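Long-range contact in aromatic amino acid beta-eliminating lyase/threonine aldolase (Exiguobacterium sibiricum, PDB 3LWS), which belongs to the beta-eliminating lyase family of pyridoxal-phosphate enzymes and has the aminotransferase-like (fold type I) architecture: residues V66-V77 and A226-G235. Residues are numbered along the deposited sequence; the frame is centred on the assembly and turned at random.
Sequences VFFPSGTMAQQV and ARIWKRRYGG
The Y233 ring packs against M73 and V77 of helix 71-86, which meet it from the same side. M73, a selenomethionine, lays its CG over the face of the phenol ring, 3.6 Å from Y233 CD2, while V77 CG2 comes obliquely to Y233 CE1, also at 3.6 Å. With M73 CG anti to the backbone N (chi1 -172°), the extended chain slides past the ring, and the bend at chi3 leaves M73 CE 3.7 Å from G235 CA. The selenium also sits in plane at the edge of the F68 ring, so one residue joins both aromatics. At the far end of the tyrosine, Y233 OH donates to Q76 OE1 at 2.8 Å, in the amide carbonyl plane and on a lone pair; H111 is a second partner of the hydroxyl.

This buried, close-packed half continues to K230, whose CD lies over one face of F68 in a CH-pi contact, toward the rim; A74 CA lies over the opposite face, also toward the rim. Bent at chi3 (69°), the lysine brings NZ within 2.8 Å of F67 O, close to the carbonyl axis.

The fit relaxes toward R227, which is partly exposed. V66 CG2 lies over the centre of its guanidinium, 3.9 Å from R227 CZ, and the charge is met by E53 and D64. Helix 220-232 thus packs on strand 64-68 and the helix following it. At the start of helix 71-86, G71 N and T72 OG1 bind the phosphate of the cofactor-modified lysine at position 206, and S70 OG, which caps this helix, also bonds G234 O of the second subunit.

Chemically, two hydrogen bonds tie segment 226-235 to F67 O before the phosphate-binding turn and to Q76 after it in sequence, with apolar packing between, consistent with holding the turn in place.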
# COMPACT_ATOMS: atom_id res chain seq x y z
N VAL A 66 12.95 -6.78 -2.35
CA VAL A 66 11.84 -6.56 -1.41
C VAL A 66 10.69 -5.93 -2.21
O VAL A 66 10.88 -4.90 -2.91
CB VAL A 66 12.24 -5.62 -0.25
CG1 VAL A 66 11.09 -5.50 0.83
CG2 VAL A 66 13.54 -6.06 0.41
N PHE A 67 9.51 -6.54 -2.11
CA PHE A 67 8.35 -6.00 -2.78
C PHE A 67 7.77 -4.86 -1.94
O PHE A 67 7.44 -5.06 -0.79
CB PHE A 67 7.25 -7.06 -2.98
CG PHE A 67 6.14 -6.60 -3.91
CD1 PHE A 67 6.27 -6.75 -5.28
CD2 PHE A 67 5.01 -6.00 -3.41
CE1 PHE A 67 5.27 -6.28 -6.15
CE2 PHE A 67 4.00 -5.56 -4.26
CZ PHE A 67 4.13 -5.71 -5.62
N PHE A 68 7.62 -3.68 -2.54
CA PHE A 68 7.00 -2.54 -1.88
C PHE A 68 5.70 -2.14 -2.59
O PHE A 68 5.57 -2.32 -3.79
CB PHE A 68 7.95 -1.35 -1.91
CG PHE A 68 8.96 -1.34 -0.80
CD1 PHE A 68 10.13 -2.07 -0.90
CD2 PHE A 68 8.78 -0.53 0.31
CE1 PHE A 68 11.11 -2.03 0.17
CE2 PHE A 68 9.76 -0.46 1.34
CZ PHE A 68 10.91 -1.23 1.27
N PRO A 69 4.72 -1.59 -1.85
CA PRO A 69 3.51 -1.01 -2.46
C PRO A 69 3.76 0.15 -3.42
O PRO A 69 3.00 0.32 -4.40
CB PRO A 69 2.71 -0.50 -1.26
CG PRO A 69 3.60 -0.56 -0.12
CD PRO A 69 4.62 -1.59 -0.38
N SER A 70 4.82 0.92 -3.16
CA SER A 70 5.19 2.04 -4.03
C SER A 70 6.69 2.28 -4.16
O SER A 70 7.48 1.97 -3.27
CB SER A 70 4.52 3.31 -3.51
OG SER A 70 5.03 3.68 -2.23
N GLY A 71 7.06 2.83 -5.30
CA GLY A 71 8.39 3.35 -5.48
C GLY A 71 8.68 4.55 -4.59
O GLY A 71 9.84 4.82 -4.25
N THR A 72 7.64 5.31 -4.25
CA THR A 72 7.82 6.47 -3.39
C THR A 72 8.39 6.02 -2.06
O THR A 72 9.43 6.53 -1.63
CB THR A 72 6.50 7.27 -3.24
OG1 THR A 72 6.28 7.96 -4.48
CG2 THR A 72 6.59 8.30 -2.07
N MSE A 73 7.75 5.02 -1.45
CA MSE A 73 8.21 4.40 -0.21
C MSE A 73 9.54 3.71 -0.40
O MSE A 73 10.48 3.91 0.37
CB MSE A 73 7.18 3.38 0.29
CG MSE A 73 7.48 2.84 1.66
SE MSE A 73 6.26 1.45 2.22
CE MSE A 73 4.49 2.42 2.24
N ALA A 74 9.63 2.87 -1.44
CA ALA A 74 10.83 2.13 -1.76
C ALA A 74 12.12 3.02 -1.83
O ALA A 74 13.15 2.69 -1.23
CB ALA A 74 10.63 1.34 -3.06
N GLN A 75 12.05 4.15 -2.51
CA GLN A 75 13.30 4.93 -2.73
C GLN A 75 13.70 5.80 -1.53
O GLN A 75 14.89 5.98 -1.29
CB GLN A 75 13.21 5.75 -3.99
CG GLN A 75 13.09 4.90 -5.18
CD GLN A 75 13.43 5.59 -6.42
OE1 GLN A 75 14.46 5.24 -7.05
NE2 GLN A 75 12.60 6.57 -6.83
N GLN A 76 12.70 6.30 -0.80
CA GLN A 76 12.92 6.95 0.48
C GLN A 76 13.61 6.00 1.43
O GLN A 76 14.63 6.36 2.05
CB GLN A 76 11.61 7.41 1.10
CG GLN A 76 11.13 8.73 0.52
CD GLN A 76 9.77 9.11 1.01
OE1 GLN A 76 9.41 8.85 2.16
NE2 GLN A 76 8.99 9.77 0.15
N VAL A 77 13.10 4.78 1.50
CA VAL A 77 13.75 3.78 2.35
C VAL A 77 15.19 3.49 1.93
O VAL A 77 16.08 3.38 2.78
CB VAL A 77 12.96 2.49 2.40
CG1 VAL A 77 13.86 1.36 3.07
CG2 VAL A 77 11.68 2.71 3.13
N ALA A 226 15.51 -2.80 4.89
CA ALA A 226 14.43 -2.29 4.05
C ALA A 226 13.06 -2.88 4.49
O ALA A 226 12.05 -2.18 4.47
CB ALA A 226 14.72 -2.59 2.56
N ARG A 227 13.06 -4.16 4.88
CA ARG A 227 11.88 -4.83 5.40
C ARG A 227 11.43 -4.25 6.73
O ARG A 227 10.25 -4.19 6.97
CB ARG A 227 12.06 -6.34 5.50
CG ARG A 227 12.04 -7.03 4.12
CD ARG A 227 11.97 -8.54 4.24
NE ARG A 227 12.14 -9.10 2.91
CZ ARG A 227 13.28 -9.44 2.35
NH1 ARG A 227 14.42 -9.38 3.04
NH2 ARG A 227 13.28 -9.91 1.11
N ILE A 228 12.36 -3.79 7.57
CA ILE A 228 11.95 -3.17 8.82
C ILE A 228 11.33 -1.77 8.60
O ILE A 228 10.30 -1.44 9.19
CB ILE A 228 13.07 -3.17 9.86
CG1 ILE A 228 13.27 -4.58 10.42
CG2 ILE A 228 12.76 -2.24 11.00
CD1 ILE A 228 14.67 -4.95 10.53
N TRP A 229 11.94 -0.97 7.73
CA TRP A 229 11.37 0.30 7.33
C TRP A 229 10.05 0.06 6.63
O TRP A 229 9.11 0.82 6.86
CB TRP A 229 12.32 1.11 6.44
CG TRP A 229 13.48 1.75 7.17
CD1 TRP A 229 14.80 1.40 7.10
CD2 TRP A 229 13.41 2.84 8.09
NE1 TRP A 229 15.56 2.23 7.88
CE2 TRP A 229 14.72 3.12 8.51
CE3 TRP A 229 12.36 3.63 8.59
CZ2 TRP A 229 15.01 4.14 9.43
CZ3 TRP A 229 12.65 4.65 9.48
CH2 TRP A 229 13.97 4.90 9.88
N LYS A 230 9.94 -0.98 5.79
CA LYS A 230 8.62 -1.26 5.17
C LYS A 230 7.48 -1.42 6.21
O LYS A 230 6.35 -0.91 6.04
CB LYS A 230 8.68 -2.51 4.26
CG LYS A 230 7.34 -2.71 3.51
CD LYS A 230 7.40 -3.73 2.38
CE LYS A 230 7.57 -5.15 2.87
NZ LYS A 230 7.48 -6.13 1.76
N ARG A 231 7.75 -2.14 7.29
CA ARG A 231 6.78 -2.20 8.38
C ARG A 231 6.55 -0.83 9.08
O ARG A 231 5.44 -0.51 9.46
CB ARG A 231 7.23 -3.22 9.42
CG ARG A 231 6.27 -3.37 10.59
CD ARG A 231 5.65 -4.73 10.69
NE ARG A 231 4.42 -4.56 11.43
CZ ARG A 231 3.18 -4.66 10.94
NH1 ARG A 231 2.93 -5.05 9.69
NH2 ARG A 231 2.17 -4.42 11.76
N ARG A 232 7.63 -0.08 9.32
CA ARG A 232 7.52 1.23 10.00
C ARG A 232 6.67 2.16 9.19
O ARG A 232 5.90 2.91 9.74
CB ARG A 232 8.88 1.87 10.23
CG ARG A 232 9.72 1.20 11.32
CD ARG A 232 11.09 1.84 11.42
NE ARG A 232 11.94 1.14 12.39
CZ ARG A 232 13.27 1.17 12.42
NH1 ARG A 232 13.95 1.88 11.54
NH2 ARG A 232 13.94 0.48 13.32
N TYR A 233 6.82 2.12 7.88
CA TYR A 233 6.00 2.92 6.96
C TYR A 233 4.54 2.48 6.82
O TYR A 233 3.75 3.18 6.23
CB TYR A 233 6.62 2.88 5.56
CG TYR A 233 7.57 4.01 5.20
CD1 TYR A 233 8.92 3.97 5.56
CD2 TYR A 233 7.14 5.09 4.43
CE1 TYR A 233 9.80 5.01 5.19
CE2 TYR A 233 8.02 6.12 4.06
CZ TYR A 233 9.35 6.05 4.45
OH TYR A 233 10.23 7.06 4.11
N GLY A 234 4.17 1.31 7.31
CA GLY A 234 2.81 0.85 7.10
C GLY A 234 2.58 0.29 5.73
O GLY A 234 1.45 0.30 5.24
N GLY A 235 3.66 -0.17 5.09
CA GLY A 235 3.64 -0.84 3.78
C GLY A 235 3.72 -2.36 3.81
O GLY A 235 3.72 -3.03 2.77